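Long-range contacts in YHR177W (Saccharomyces cerevisiae, PDB 4M8B), which probably acts as a transcription regulator, binding DNA through the WOPR domain in this piece of a longer protein, seen here bound to DNA: residues Ile13-Asp18 with Leu156-Glu161; Tyr83-Arg88 with Phe114-Leu119. One frame throughout, in Å; residues are numbered along the deposited sequence.

Contact 1: residues Ile13-Asp18 with Leu156-Glu161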
ATOM      1  N   ILE C  13       5.474   3.104  -4.178  1.00 26.22           N
ATOM      2  CA  ILE C  13       5.104   4.411  -3.649  1.00 24.57           C
ATOM      3  C   ILE C  13       6.145   4.897  -2.644  1.00 37.94           C
ATOM      4  O   ILE C  13       6.433   4.211  -1.663  1.00 36.65           O
ATOM      5  CB  ILE C  13       3.725   4.370  -2.964  1.00 27.50           C
ATOM      6  CG1 ILE C  13       2.678   3.767  -3.907  1.00 26.79           C
ATOM      7  CG2 ILE C  13       3.319   5.758  -2.494  1.00 28.39           C
ATOM      8  CD1 ILE C  13       2.694   4.346  -5.305  1.00 24.24           C
ATOM      9  N   ASP C  14       6.710   6.078  -2.890  1.00 32.66           N
ATOM     10  CA  ASP C  14       7.716   6.636  -1.989  1.00 38.03           C
ATOM     11  C   ASP C  14       7.220   7.886  -1.262  1.00 44.98           C
ATOM     12  O   ASP C  14       7.385   8.011  -0.048  1.00 43.27           O
ATOM     13  CB  ASP C  14       9.012   6.942  -2.741  1.00 38.39           C
ATOM     14  CG  ASP C  14      10.140   7.338  -1.811  1.00 52.59           C
ATOM     15  OD1 ASP C  14      10.809   6.433  -1.270  1.00 70.39           O
ATOM     16  OD2 ASP C  14      10.356   8.553  -1.615  1.00 59.47           O
ATOM     17  N   ASP C  15       6.609   8.804  -2.007  1.00 33.42           N
ATOM     18  CA  ASP C  15       6.133  10.060  -1.433  1.00 32.59           C
ATOM     19  C   ASP C  15       4.737  10.442  -1.928  1.00 34.97           C
ATOM     20  O   ASP C  15       4.085   9.671  -2.631  1.00 41.96           O
ATOM     21  CB  ASP C  15       7.122  11.193  -1.720  1.00 35.14           C
ATOM     22  CG  ASP C  15       7.179  11.562  -3.192  1.00 49.86           C
ATOM     23  OD1 ASP C  15       6.957  10.673  -4.040  1.00 51.32           O
ATOM     24  OD2 ASP C  15       7.448  12.740  -3.503  1.00 52.98           O
ATOM     25  N   GLU C  16       4.288  11.638  -1.559  1.00 35.91           N
ATOM     26  CA  GLU C  16       2.935  12.085  -1.880  1.00 33.28           C
ATOM     27  C   GLU C  16       2.721  12.311  -3.376  1.00 41.10           C
ATOM     28  O   GLU C  16       1.592  12.253  -3.862  1.00 42.47           O
ATOM     29  CB  GLU C  16       2.576  13.348  -1.088  1.00 25.97           C
ATOM     30  CG  GLU C  16       2.648  13.175   0.424  1.00 62.24           C
ATOM     31  CD  GLU C  16       2.166  14.400   1.185  1.00 75.28           C
ATOM     32  OE1 GLU C  16       1.346  15.168   0.636  1.00 74.23           O
ATOM     33  OE2 GLU C  16       2.609  14.592   2.338  1.00 65.11           O
ATOM     34  N   GLN C  17       3.802  12.570  -4.103  1.00 34.82           N
ATOM     35  CA  GLN C  17       3.697  12.765  -5.543  1.00 36.38           C
ATOM     36  C   GLN C  17       3.338  11.448  -6.225  1.00 36.12           C
ATOM     37  O   GLN C  17       2.551  11.422  -7.171  1.00 34.49           O
ATOM     38  CB  GLN C  17       4.991  13.344  -6.118  1.00 37.69           C
ATOM     39  CG  GLN C  17       4.904  13.690  -7.598  1.00 55.53           C
ATOM     40  CD  GLN C  17       3.742  14.618  -7.921  1.00 67.36           C
ATOM     41  OE1 GLN C  17       3.226  15.317  -7.046  1.00 60.25           O
ATOM     42  NE2 GLN C  17       3.322  14.625  -9.184  1.00 50.72           N
ATOM     43  N   ASP C  18       3.914  10.358  -5.731  1.00 32.99           N
ATOM     44  CA  ASP C  18       3.571   9.028  -6.216  1.00 26.84           C
ATOM     45  C   ASP C  18       2.107   8.695  -5.916  1.00 34.44           C
ATOM     46  O   ASP C  18       1.389   8.194  -6.780  1.00 28.87           O
ATOM     47  CB  ASP C  18       4.503   7.975  -5.608  1.00 24.75           C
ATOM     48  CG  ASP C  18       5.908   8.030  -6.189  1.00 39.38           C
ATOM     49  OD1 ASP C  18       6.044   8.373  -7.382  1.00 38.15           O
ATOM     50  OD2 ASP C  18       6.875   7.723  -5.459  1.00 30.59           O
ATOM     51  N   LEU C 156      11.604  -1.837  -8.931  1.00 58.87           N
ATOM     52  CA  LEU C 156      10.235  -1.348  -9.065  1.00 53.63           C
ATOM     53  C   LEU C 156      10.229   0.133  -9.444  1.00 41.76           C
ATOM     54  O   LEU C 156      11.058   0.908  -8.967  1.00 38.90           O
ATOM     55  CB  LEU C 156       9.447  -1.576  -7.771  1.00 36.41           C
ATOM     56  CG  LEU C 156       9.241  -3.038  -7.365  1.00 28.29           C
ATOM     57  CD1 LEU C 156       8.628  -3.146  -5.976  1.00 24.32           C
ATOM     58  CD2 LEU C 156       8.373  -3.750  -8.385  1.00 34.21           C
ATOM     59  N   ARG C 157       9.296   0.519 -10.308  1.00 33.44           N
ATOM     60  CA  ARG C 157       9.221   1.894 -10.791  1.00 26.22           C
ATOM     61  C   ARG C 157       8.225   2.741 -10.002  1.00 39.98           C
ATOM     62  O   ARG C 157       7.095   2.322  -9.749  1.00 33.41           O
ATOM     63  CB  ARG C 157       8.840   1.919 -12.274  1.00 33.66           C
ATOM     64  CG  ARG C 157       9.775   1.132 -13.175  1.00 62.23           C
ATOM     65  CD  ARG C 157       9.428   1.345 -14.637  1.00 55.08           C
ATOM     66  NE  ARG C 157       9.587   2.740 -15.036  1.00 61.19           N
ATOM     67  CZ  ARG C 157       9.196   3.233 -16.206  1.00 67.83           C
ATOM     68  NH1 ARG C 157       8.615   2.442 -17.099  1.00 52.91           N
ATOM     69  NH2 ARG C 157       9.382   4.517 -16.481  1.00 65.70           N
ATOM     70  N   ARG C 158       8.654   3.938  -9.620  1.00 27.00           N
ATOM     71  CA  ARG C 158       7.758   4.901  -9.001  1.00 26.28           C
ATOM     72  C   ARG C 158       6.862   5.502 -10.075  1.00 28.21           C
ATOM     73  O   ARG C 158       7.309   5.730 -11.199  1.00 32.08           O
ATOM     74  CB  ARG C 158       8.558   6.002  -8.311  1.00 25.49           C
ATOM     75  CG  ARG C 158       9.536   5.499  -7.265  1.00 33.55           C
ATOM     76  CD  ARG C 158      10.344   6.645  -6.689  1.00 32.55           C
ATOM     77  NE  ARG C 158       9.493   7.780  -6.343  1.00 38.51           N
ATOM     78  CZ  ARG C 158       9.949   8.974  -5.980  1.00 39.37           C
ATOM     79  NH1 ARG C 158      11.253   9.196  -5.911  1.00 35.00           N
ATOM     80  NH2 ARG C 158       9.096   9.947  -5.689  1.00 30.63           N
ATOM     81  N   PRO C 159       5.586   5.744  -9.739  1.00 28.41           N
ATOM     82  CA  PRO C 159       4.665   6.391 -10.678  1.00 42.09           C
ATOM     83  C   PRO C 159       5.214   7.726 -11.182  1.00 35.60           C
ATOM     84  O   PRO C 159       5.077   8.031 -12.365  1.00 35.94           O
ATOM     85  CB  PRO C 159       3.406   6.615  -9.833  1.00 32.76           C
ATOM     86  CG  PRO C 159       3.455   5.529  -8.803  1.00 29.84           C
ATOM     87  CD  PRO C 159       4.914   5.335  -8.491  1.00 28.61           C
ATOM     88  N   SER C 160       5.838   8.498 -10.298  1.00 25.58           N
ATOM     89  CA  SER C 160       6.358   9.819 -10.651  1.00 30.31           C
ATOM     90  C   SER C 160       7.567   9.766 -11.585  1.00 31.43           C
ATOM     91  O   SER C 160       7.984  10.790 -12.123  1.00 35.91           O
ATOM     92  CB  SER C 160       6.695  10.625  -9.392  1.00 30.69           C
ATOM     93  OG  SER C 160       7.675   9.968  -8.609  1.00 39.77           O
ATOM     94  N   GLU C 161       8.128   8.577 -11.773  1.00 29.84           N
ATOM     95  CA  GLU C 161       9.232   8.383 -12.710  1.00 22.32           C
ATOM     96  C   GLU C 161       8.806   7.438 -13.828  1.00 34.37           C
ATOM     97  O   GLU C 161       9.639   6.811 -14.483  1.00 38.04           O
ATOM     98  CB  GLU C 161      10.463   7.833 -11.986  1.00 19.80           C
ATOM     99  CG  GLU C 161      10.962   8.726 -10.861  1.00 33.72           C
ATOM    100  CD  GLU C 161      12.156   8.139 -10.129  1.00 51.56           C
ATOM    101  OE1 GLU C 161      12.648   7.069 -10.548  1.00 60.89           O
ATOM    102  OE2 GLU C 161      12.603   8.748  -9.134  1.00 58.97           O
TER
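D18 and R158 place their charged ends against each other through similar first torsions: in both, CG stands beside the backbone N and anti to the carbonyl carbon (chi1 -73° in D18). A bend at chi3 (46°) then turns the guanidinium of R158 so that the edge bearing NE and NH2 faces the acid. The two planes are nearly perpendicular, and both arginine bonds go to one oxygen: R158 NE donates to the syn lone pair of D18 OD2 at 2.8 Å, and NH2 reaches the same atom only weakly. On its anti side D18 OD2 also accepts D14 N at 3.1 Å. The other oxygen, OD1, is held by S160, through both its backbone N and its hydroxyl. S160 N meets D18 OD1 at 2.9 Å, nearly along the C-O axis, and S160 OG donates to this oxygen at 2.6 Å from the syn side, well out of the carboxylate plane. Each oxygen of this buried carboxylate is therefore gripped by at least two donors, which would probably favour its charged form. R158 serves a second acid as well, its NH2 lying 2.8 Å from D15 OD1 in a salt bridge. D15 is the N-cap of the following helix and accepts weakly from D18 N, so the arginine ties together two carboxylates of the same helix start. D14 CB rests over one face of the guanidinium, 3.7 Å from R158 NE. Apart from the polar network, I13 CD1 packs on P159 CG at 3.8 Å. The contact fastens the start of helix 16-28 to the loop between helices 148-153 and 172-179; P159 also packs on V22 and F165, S160 on L21, and I13 O receives K121 NZ from strand 113-128.

Contact 2: residues Tyr83-Arg88 with Phe114-Leu119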
ATOM      1  N   TYR C  83       4.065  -2.572   7.380  1.00 21.42           N
ATOM      2  CA  TYR C  83       3.966  -3.865   8.042  1.00 21.04           C
ATOM      3  C   TYR C  83       4.976  -4.844   7.449  1.00 29.91           C
ATOM      4  O   TYR C  83       5.335  -4.741   6.276  1.00 28.08           O
ATOM      5  CB  TYR C  83       2.555  -4.431   7.893  1.00 21.69           C
ATOM      6  CG  TYR C  83       1.442  -3.490   8.298  1.00 18.33           C
ATOM      7  CD1 TYR C  83       1.013  -2.484   7.447  1.00 18.52           C
ATOM      8  CD2 TYR C  83       0.799  -3.628   9.518  1.00 12.13           C
ATOM      9  CE1 TYR C  83      -0.016  -1.632   7.808  1.00 20.20           C
ATOM     10  CE2 TYR C  83      -0.230  -2.780   9.886  1.00 11.98           C
ATOM     11  CZ  TYR C  83      -0.632  -1.785   9.027  1.00 18.22           C
ATOM     12  OH  TYR C  83      -1.655  -0.938   9.389  1.00 24.62           O
ATOM     13  N   ARG C  84       5.424  -5.800   8.256  1.00 31.31           N
ATOM     14  CA  ARG C  84       6.405  -6.781   7.804  1.00 26.49           C
ATOM     15  C   ARG C  84       5.865  -8.201   7.910  1.00 29.93           C
ATOM     16  O   ARG C  84       5.288  -8.575   8.928  1.00 36.32           O
ATOM     17  CB  ARG C  84       7.698  -6.641   8.609  1.00 33.62           C
ATOM     18  CG  ARG C  84       8.288  -5.244   8.556  1.00 40.79           C
ATOM     19  CD  ARG C  84       9.792  -5.288   8.413  1.00 42.04           C
ATOM     20  NE  ARG C  84      10.447  -5.613   9.673  1.00 57.14           N
ATOM     21  CZ  ARG C  84      11.638  -6.192   9.766  1.00 57.90           C
ATOM     22  NH1 ARG C  84      12.304  -6.523   8.668  1.00 55.16           N
ATOM     23  NH2 ARG C  84      12.157  -6.446  10.956  1.00 58.82           N
ATOM     24  N   GLU C  85       6.046  -8.988   6.854  1.00 30.05           N
ATOM     25  CA  GLU C  85       5.605 -10.377   6.869  1.00 35.56           C
ATOM     26  C   GLU C  85       6.592 -11.245   7.642  1.00 45.59           C
ATOM     27  O   GLU C  85       7.807 -11.079   7.517  1.00 50.93           O
ATOM     28  CB  GLU C  85       5.445 -10.927   5.451  1.00 37.86           C
ATOM     29  CG  GLU C  85       4.789 -12.301   5.414  1.00 48.36           C
ATOM     30  CD  GLU C  85       5.158 -13.106   4.184  1.00 47.75           C
ATOM     31  OE1 GLU C  85       6.017 -12.648   3.403  1.00 53.45           O
ATOM     32  OE2 GLU C  85       4.591 -14.204   4.000  1.00 60.31           O
ATOM     33  N   TYR C  86       6.065 -12.172   8.438  1.00 54.96           N
ATOM     34  CA  TYR C  86       6.901 -13.084   9.212  1.00 54.04           C
ATOM     35  C   TYR C  86       6.370 -14.517   9.186  1.00 61.91           C
ATOM     36  O   TYR C  86       5.160 -14.742   9.165  1.00 58.08           O
ATOM     37  CB  TYR C  86       7.037 -12.598  10.659  1.00 45.64           C
ATOM     38  CG  TYR C  86       5.752 -12.640  11.458  1.00 50.39           C
ATOM     39  CD1 TYR C  86       5.347 -13.801  12.099  1.00 53.88           C
ATOM     40  CD2 TYR C  86       4.951 -11.516  11.583  1.00 56.67           C
ATOM     41  CE1 TYR C  86       4.177 -13.844  12.831  1.00 59.87           C
ATOM     42  CE2 TYR C  86       3.779 -11.550  12.316  1.00 53.20           C
ATOM     43  CZ  TYR C  86       3.398 -12.715  12.937  1.00 54.40           C
ATOM     44  OH  TYR C  86       2.232 -12.754  13.668  1.00 54.15           O
ATOM     45  N   ASN C  87       7.289 -15.480   9.187  1.00 83.06           N
ATOM     46  CA  ASN C  87       6.939 -16.894   9.274  1.00 75.70           C
ATOM     47  C   ASN C  87       7.714 -17.583  10.391  1.00 82.73           C
ATOM     48  O   ASN C  87       8.510 -16.951  11.086  1.00 74.98           O
ATOM     49  CB  ASN C  87       7.206 -17.604   7.943  1.00 62.60           C
ATOM     50  CG  ASN C  87       6.267 -17.158   6.845  1.00 70.01           C
ATOM     51  OD1 ASN C  87       5.166 -16.678   7.112  1.00 85.52           O
ATOM     52  ND2 ASN C  87       6.694 -17.321   5.597  1.00 70.95           N
ATOM     53  N   ARG C  88       7.480 -18.881  10.559  1.00 90.19           N
ATOM     54  CA  ARG C  88       8.215 -19.670  11.542  1.00 94.17           C
ATOM     55  C   ARG C  88       9.226 -20.586  10.856  1.00 98.70           C
ATOM     56  O   ARG C  88       9.073 -20.917   9.679  1.00 89.47           O
ATOM     57  CB  ARG C  88       7.251 -20.472  12.416  1.00 94.24           C
ATOM     58  CG  ARG C  88       6.078 -21.069  11.659  1.00 92.64           C
ATOM     59  CD  ARG C  88       5.078 -21.696  12.616  1.00102.02           C
ATOM     60  NE  ARG C  88       5.690 -22.742  13.427  1.00129.98           N
ATOM     61  CZ  ARG C  88       5.067 -23.388  14.407  1.00120.73           C
ATOM     62  NH1 ARG C  88       3.809 -23.092  14.703  1.00102.91           N
ATOM     63  NH2 ARG C  88       5.704 -24.328  15.094  1.00109.07           N
ATOM     64  N   PHE C 114      10.658 -15.392  11.840  1.00 78.41           N
ATOM     65  CA  PHE C 114      11.591 -14.609  11.034  1.00 72.81           C
ATOM     66  C   PHE C 114      10.866 -13.725  10.027  1.00 74.69           C
ATOM     67  O   PHE C 114       9.757 -14.037   9.595  1.00 66.95           O
ATOM     68  CB  PHE C 114      12.583 -15.522  10.307  1.00 72.41           C
ATOM     69  CG  PHE C 114      11.982 -16.284   9.156  1.00 67.75           C
ATOM     70  CD1 PHE C 114      11.113 -17.338   9.381  1.00 72.75           C
ATOM     71  CD2 PHE C 114      12.297 -15.951   7.847  1.00 56.86           C
ATOM     72  CE1 PHE C 114      10.562 -18.043   8.323  1.00 69.87           C
ATOM     73  CE2 PHE C 114      11.750 -16.654   6.786  1.00 61.42           C
ATOM     74  CZ  PHE C 114      10.881 -17.700   7.025  1.00 61.06           C
ATOM     75  N   TYR C 115      11.499 -12.616   9.656  1.00 79.99           N
ATOM     76  CA  TYR C 115      10.939 -11.717   8.657  1.00 49.63           C
ATOM     77  C   TYR C 115      11.341 -12.153   7.251  1.00 54.27           C
ATOM     78  O   TYR C 115      12.513 -12.414   6.980  1.00 67.33           O
ATOM     79  CB  TYR C 115      11.361 -10.273   8.937  1.00 48.67           C
ATOM     80  CG  TYR C 115      10.771  -9.719  10.217  1.00 56.88           C
ATOM     81  CD1 TYR C 115       9.407  -9.503  10.334  1.00 60.87           C
ATOM     82  CD2 TYR C 115      11.574  -9.419  11.306  1.00 47.95           C
ATOM     83  CE1 TYR C 115       8.857  -9.003  11.499  1.00 54.39           C
ATOM     84  CE2 TYR C 115      11.030  -8.914  12.478  1.00 53.57           C
ATOM     85  CZ  TYR C 115       9.672  -8.709  12.566  1.00 49.26           C
ATOM     86  OH  TYR C 115       9.119  -8.209  13.722  1.00 61.79           O
ATOM     87  N   THR C 116      10.357 -12.234   6.361  1.00 44.57           N
ATOM     88  CA  THR C 116      10.567 -12.766   5.019  1.00 43.44           C
ATOM     89  C   THR C 116      11.213 -11.755   4.073  1.00 50.74           C
ATOM     90  O   THR C 116      11.937 -12.130   3.153  1.00 50.50           O
ATOM     91  CB  THR C 116       9.246 -13.257   4.404  1.00 37.13           C
ATOM     92  OG1 THR C 116       8.371 -12.142   4.198  1.00 55.69           O
ATOM     93  CG2 THR C 116       8.572 -14.259   5.331  1.00 53.09           C
ATOM     94  N   GLY C 117      10.945 -10.476   4.303  1.00 49.47           N
ATOM     95  CA  GLY C 117      11.458  -9.432   3.438  1.00 40.34           C
ATOM     96  C   GLY C 117      10.338  -8.739   2.688  1.00 44.76           C
ATOM     97  O   GLY C 117      10.499  -7.617   2.208  1.00 50.42           O
ATOM     98  N   LEU C 118       9.198  -9.415   2.583  1.00 41.79           N
ATOM     99  CA  LEU C 118       8.017  -8.820   1.971  1.00 37.82           C
ATOM    100  C   LEU C 118       7.486  -7.710   2.873  1.00 38.21           C
ATOM    101  O   LEU C 118       7.506  -7.829   4.099  1.00 34.50           O
ATOM    102  CB  LEU C 118       6.935  -9.874   1.745  1.00 31.02           C
ATOM    103  CG  LEU C 118       5.650  -9.368   1.083  1.00 41.20           C
ATOM    104  CD1 LEU C 118       5.910  -8.984  -0.365  1.00 21.98           C
ATOM    105  CD2 LEU C 118       4.530 -10.397   1.182  1.00 20.36           C
ATOM    106  N   LEU C 119       7.018  -6.629   2.260  1.00 30.22           N
ATOM    107  CA  LEU C 119       6.545  -5.470   3.005  1.00 26.90           C
ATOM    108  C   LEU C 119       5.238  -4.928   2.433  1.00 27.74           C
ATOM    109  O   LEU C 119       4.955  -5.083   1.245  1.00 28.97           O
ATOM    110  CB  LEU C 119       7.610  -4.371   3.000  1.00 33.39           C
ATOM    111  CG  LEU C 119       8.910  -4.658   3.754  1.00 35.59           C
ATOM    112  CD1 LEU C 119      10.019  -3.744   3.268  1.00 31.57           C
ATOM    113  CD2 LEU C 119       8.699  -4.480   5.244  1.00 28.08           C
TER
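Main-chain hydrogen bonds join N87 to F114 in both directions and T116 to E85 in one, along two antiparallel strands. N87 and F114 form a hydrogen-bonded pair, with N87 N to F114 O at 2.9 Å and F114 N to N87 O at 2.8 Å. T116 N donates to E85 O at 3.0 Å, whereas the next link, from E85 N to L118 O, is weak. Between the non-hydrogen-bonded pairs Y86-Y115 and R84-L119 the register slips by two residues, a beta bulge, as the chain turns a corner at G117. Among polar side chains, E85 extends away from its backbone N (chi1 -171°) and sends OE1 2.5 Å from T116 OG1, which donates to it from above the carboxylate plane. T116 OG1 in turn accepts L118 N in an ST turn, so this hydroxyl links the corner of one strand to the side chain of the other. The charged and aromatic component is R84 on Y115. Bent at chi2 and chi3, the arginine lays its guanidinium over the tyrosine face in a cation-pi stack, with CZ 3.7 Å from the ring centroid and the planes 27° apart. Carbon-to-carbon contacts add to these: R84 CG and L119 CD2 lie 3.4 Å apart in side chains running alongside each other, Y86 CB touches Y115 CD1 at 3.9 Å, and N87 CB approaches F114 CE1 at 3.4 Å. F106 meets the Y115 ring as well, and W71 packs against both Y83 and E85. Y83 also packs on a sugar of the bound DNA, placing this bulged antiparallel strand pair of the WOPR domain's sheet beside its nucleic acid ligand.

How the contacts relate
Contact 2 is nested within the loop closed by contact 1: the chain runs from 13-18 through 83-88 and 114-119 to 156-161. Their centres lie 23 Å apart and their nearest atoms about 8 Å apart, so the two do not touch. Strand 113-128 connects them, supplying one side of contact 2 and, farther along, the lysine K121 that bonds to the backbone of 13-18. Contact 2 is strand pairing in the antiparallel sheet, about 4 Å from the DNA at its nearest atom; contact 1 joins a helix start to a late loop, and its nearest atom is about 12 Å from the bound DNA. Together they span a DNA-facing strand pair and a more distant closure between early and late parts of the chain.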